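Local coordinates for protein EvdO2 (Micromonospora carbonacea, PDB 4XAC) that probably acts as an iron- and 2-oxoglutarate-dependent oxygenase of the phytanoyl-CoA dioxygenase family, here holding nickel and 2-oxoglutarate in its cupin-type fold, at residues A[27-32]-A[204-209]. Residues are numbered along the deposited sequence; the frame is centred on the assembly and turned at random.
With AKG (2-oxoglutaric acid), chain D.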
ATOM      1  N   PRO A  27      -8.407  13.021   1.543  1.00 18.15           N
ATOM      2  CA  PRO A  27      -9.424  12.672   2.550  1.00 21.95           C
ATOM      3  C   PRO A  27     -10.569  11.792   2.044  1.00 22.02           C
ATOM      4  O   PRO A  27     -11.093  10.994   2.827  1.00 20.59           O
ATOM      5  CB  PRO A  27      -9.954  14.042   2.996  1.00 21.46           C
ATOM      6  CG  PRO A  27      -8.802  14.964   2.784  1.00 23.86           C
ATOM      7  CD  PRO A  27      -8.170  14.480   1.496  1.00 19.98           C
ATOM      8  N   GLN A  28     -10.966  11.936   0.784  1.00 21.43           N
ATOM      9  CA  GLN A  28     -12.054  11.112   0.256  1.00 21.75           C
ATOM     10  C   GLN A  28     -11.860  10.793  -1.235  1.00 23.37           C
ATOM     11  O   GLN A  28     -12.325  11.524  -2.101  1.00 26.41           O
ATOM     12  CB  GLN A  28     -13.394  11.808   0.480  1.00 24.55           C
ATOM     13  CG  GLN A  28     -14.611  10.973   0.062  1.00 29.34           C
ATOM     14  CD  GLN A  28     -15.512  10.655   1.223  1.00 28.95           C
ATOM     15  OE1 GLN A  28     -15.865  11.542   1.997  1.00 26.87           O
ATOM     16  NE2 GLN A  28     -15.898   9.380   1.355  1.00 25.87           N
ATOM     17  N   VAL A  29     -11.170   9.699  -1.524  1.00 18.90           N
ATOM     18  CA  VAL A  29     -10.926   9.275  -2.914  1.00 21.52           C
ATOM     19  C   VAL A  29     -12.019   8.312  -3.407  1.00 24.84           C
ATOM     20  O   VAL A  29     -12.223   8.157  -4.616  1.00 27.49           O
ATOM     21  CB  VAL A  29      -9.532   8.602  -3.074  1.00 25.48           C
ATOM     22  CG1 VAL A  29      -9.576   7.139  -2.691  1.00 25.83           C
ATOM     23  CG2 VAL A  29      -9.038   8.716  -4.515  1.00 33.67           C
ATOM     24  N   ALA A  30     -12.705   7.665  -2.464  1.00 24.32           N
ATOM     25  CA  ALA A  30     -13.882   6.840  -2.750  1.00 22.02           C
ATOM     26  C   ALA A  30     -15.092   7.354  -1.977  1.00 28.57           C
ATOM     27  O   ALA A  30     -14.977   7.683  -0.795  1.00 26.32           O
ATOM     28  CB  ALA A  30     -13.621   5.366  -2.402  1.00 20.78           C
ATOM     29  N   SER A  31     -16.241   7.435  -2.648  1.00 25.34           N
ATOM     30  CA  SER A  31     -17.485   7.821  -1.989  1.00 29.16           C
ATOM     31  C   SER A  31     -17.906   6.754  -0.994  1.00 32.45           C
ATOM     32  O   SER A  31     -17.420   5.630  -1.049  1.00 26.50           O
ATOM     33  CB  SER A  31     -18.603   8.035  -3.005  1.00 34.19           C
ATOM     34  OG  SER A  31     -18.991   6.801  -3.587  1.00 33.74           O
ATOM     35  N   GLU A  32     -18.842   7.087  -0.112  1.00 34.53           N
ATOM     36  CA  GLU A  32     -19.301   6.102   0.858  1.00 40.22           C
ATOM     37  C   GLU A  32     -20.001   4.935   0.164  1.00 32.56           C
ATOM     38  O   GLU A  32     -19.894   3.798   0.611  1.00 33.53           O
ATOM     39  CB  GLU A  32     -20.213   6.753   1.905  1.00 53.35           C
ATOM     40  CG  GLU A  32     -19.435   7.590   2.940  1.00 61.06           C
ATOM     41  CD  GLU A  32     -18.215   6.853   3.518  1.00 59.99           C
ATOM     42  OE1 GLU A  32     -18.385   5.722   4.035  1.00 61.82           O
ATOM     43  OE2 GLU A  32     -17.085   7.403   3.456  1.00 41.47           O
ATOM     44  N   GLY A 204     -12.628   5.514   2.973  1.00 23.25           N
ATOM     45  CA  GLY A 204     -12.699   6.123   1.654  1.00 20.98           C
ATOM     46  C   GLY A 204     -11.586   7.123   1.428  1.00 21.07           C
ATOM     47  O   GLY A 204     -11.411   7.616   0.307  1.00 23.03           O
ATOM     48  N   GLY A 205     -10.828   7.417   2.486  1.00 18.90           N
ATOM     49  CA  GLY A 205      -9.641   8.253   2.356  1.00 17.59           C
ATOM     50  C   GLY A 205      -8.502   7.425   1.781  1.00 19.24           C
ATOM     51  O   GLY A 205      -8.568   6.205   1.768  1.00 21.28           O
ATOM     52  N   ALA A 206      -7.457   8.087   1.302  1.00 19.96           N
ATOM     53  CA  ALA A 206      -6.298   7.376   0.794  1.00 21.23           C
ATOM     54  C   ALA A 206      -5.046   8.162   1.059  1.00 19.85           C
ATOM     55  O   ALA A 206      -5.074   9.399   1.196  1.00 19.51           O
ATOM     56  CB  ALA A 206      -6.437   7.102  -0.719  1.00 17.21           C
ATOM     57  N   VAL A 207      -3.934   7.440   1.106  1.00 16.36           N
ATOM     58  CA  VAL A 207      -2.632   8.074   1.046  1.00 19.92           C
ATOM     59  C   VAL A 207      -1.962   7.610  -0.247  1.00 20.69           C
ATOM     60  O   VAL A 207      -2.221   6.498  -0.742  1.00 19.39           O
ATOM     61  CB  VAL A 207      -1.762   7.757   2.290  1.00 20.57           C
ATOM     62  CG1 VAL A 207      -2.259   8.537   3.501  1.00 25.83           C
ATOM     63  CG2 VAL A 207      -1.763   6.259   2.585  1.00 19.18           C
ATOM     64  N   VAL A 208      -1.129   8.484  -0.794  1.00 17.61           N
ATOM     65  CA  VAL A 208      -0.413   8.246  -2.042  1.00 14.44           C
ATOM     66  C   VAL A 208       1.067   8.371  -1.736  1.00 19.16           C
ATOM     67  O   VAL A 208       1.475   9.371  -1.160  1.00 19.61           O
ATOM     68  CB  VAL A 208      -0.788   9.288  -3.131  1.00 16.89           C
ATOM     69  CG1 VAL A 208      -0.115   8.939  -4.488  1.00 20.31           C
ATOM     70  CG2 VAL A 208      -2.301   9.404  -3.276  1.00 17.67           C
ATOM     71  N   HIS A 209       1.885   7.393  -2.112  1.00 16.86           N
ATOM     72  CA  HIS A 209       3.323   7.582  -1.902  1.00 15.81           C
ATOM     73  C   HIS A 209       4.183   7.080  -3.053  1.00 15.25           C
ATOM     74  O   HIS A 209       3.870   6.077  -3.706  1.00 19.49           O
ATOM     75  CB  HIS A 209       3.803   6.919  -0.581  1.00 17.97           C
ATOM     76  CG  HIS A 209       3.535   5.451  -0.470  1.00 19.17           C
ATOM     77  ND1 HIS A 209       2.419   4.945   0.169  1.00 20.52           N
ATOM     78  CD2 HIS A 209       4.262   4.371  -0.865  1.00 18.60           C
ATOM     79  CE1 HIS A 209       2.448   3.626   0.128  1.00 19.28           C
ATOM     80  NE2 HIS A 209       3.557   3.250  -0.487  1.00 20.23           N
TER
HETATM   81  C1  AKG D 303       2.264  -0.158   0.698  0.78 20.60           C
HETATM   82  O1  AKG D 303       1.100   0.124   0.298  0.78 19.03           O
HETATM   83  O2  AKG D 303       3.271   0.012  -0.033  0.78 14.91           O
HETATM   84  C2  AKG D 303       2.458  -0.741   2.056  0.78 21.36           C
HETATM   85  O5  AKG D 303       3.575  -1.111   2.408  0.78 17.25           O
HETATM   86  C3  AKG D 303       1.281  -0.900   2.956  0.78 20.27           C
HETATM   87  C4  AKG D 303       1.506  -1.482   4.314  0.78 17.66           C
HETATM   88  C5  AKG D 303       0.299  -1.799   5.142  0.78 25.72           C
HETATM   89  O3  AKG D 303      -0.854  -1.575   4.687  0.78 26.83           O
HETATM   90  O4  AKG D 303       0.425  -2.287   6.298  0.78 25.62           O
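The carbonyl oxygen of G204 is gripped by two successive backbone amides, an example of how one acceptor can hold a loop. V29 N approaches G204 O at 2.8 Å, bent to 137° at the hydrogen and tilted from the carbonyl plane, while A30 N, 3.1 Å from the same G204 O, comes in nearly straight on a lone pair. Beside this fork, CG1 of V29, set between its own backbone N and carbonyl carbon (chi1 83°), comes within 3.5 Å of G204 O and meets A206 CB at 3.7 Å. A side chain on G204 would run into A30 O, and its backbone angles also call for glycine. Within the loop, NE2 of Q28 reaches both acceptors close to its own amide plane, A30 O at 2.9 Å and E32 OE2 on its anti side. The contact joins the loop between strand 23-26 and helix 32-45 to the start of strand 206-210. Near that strand's far end, H209 NE2 bonds O2 of 2-oxoglutarate (3.3 Å) and D131 OD2, and Y162 pairs with ND1; an alanine in place of H209 would probably leave all three without their imidazole partner. Main-chain polar groups thus hold the loop to the strand's start, whereas its other end lines the cosubstrate pocket.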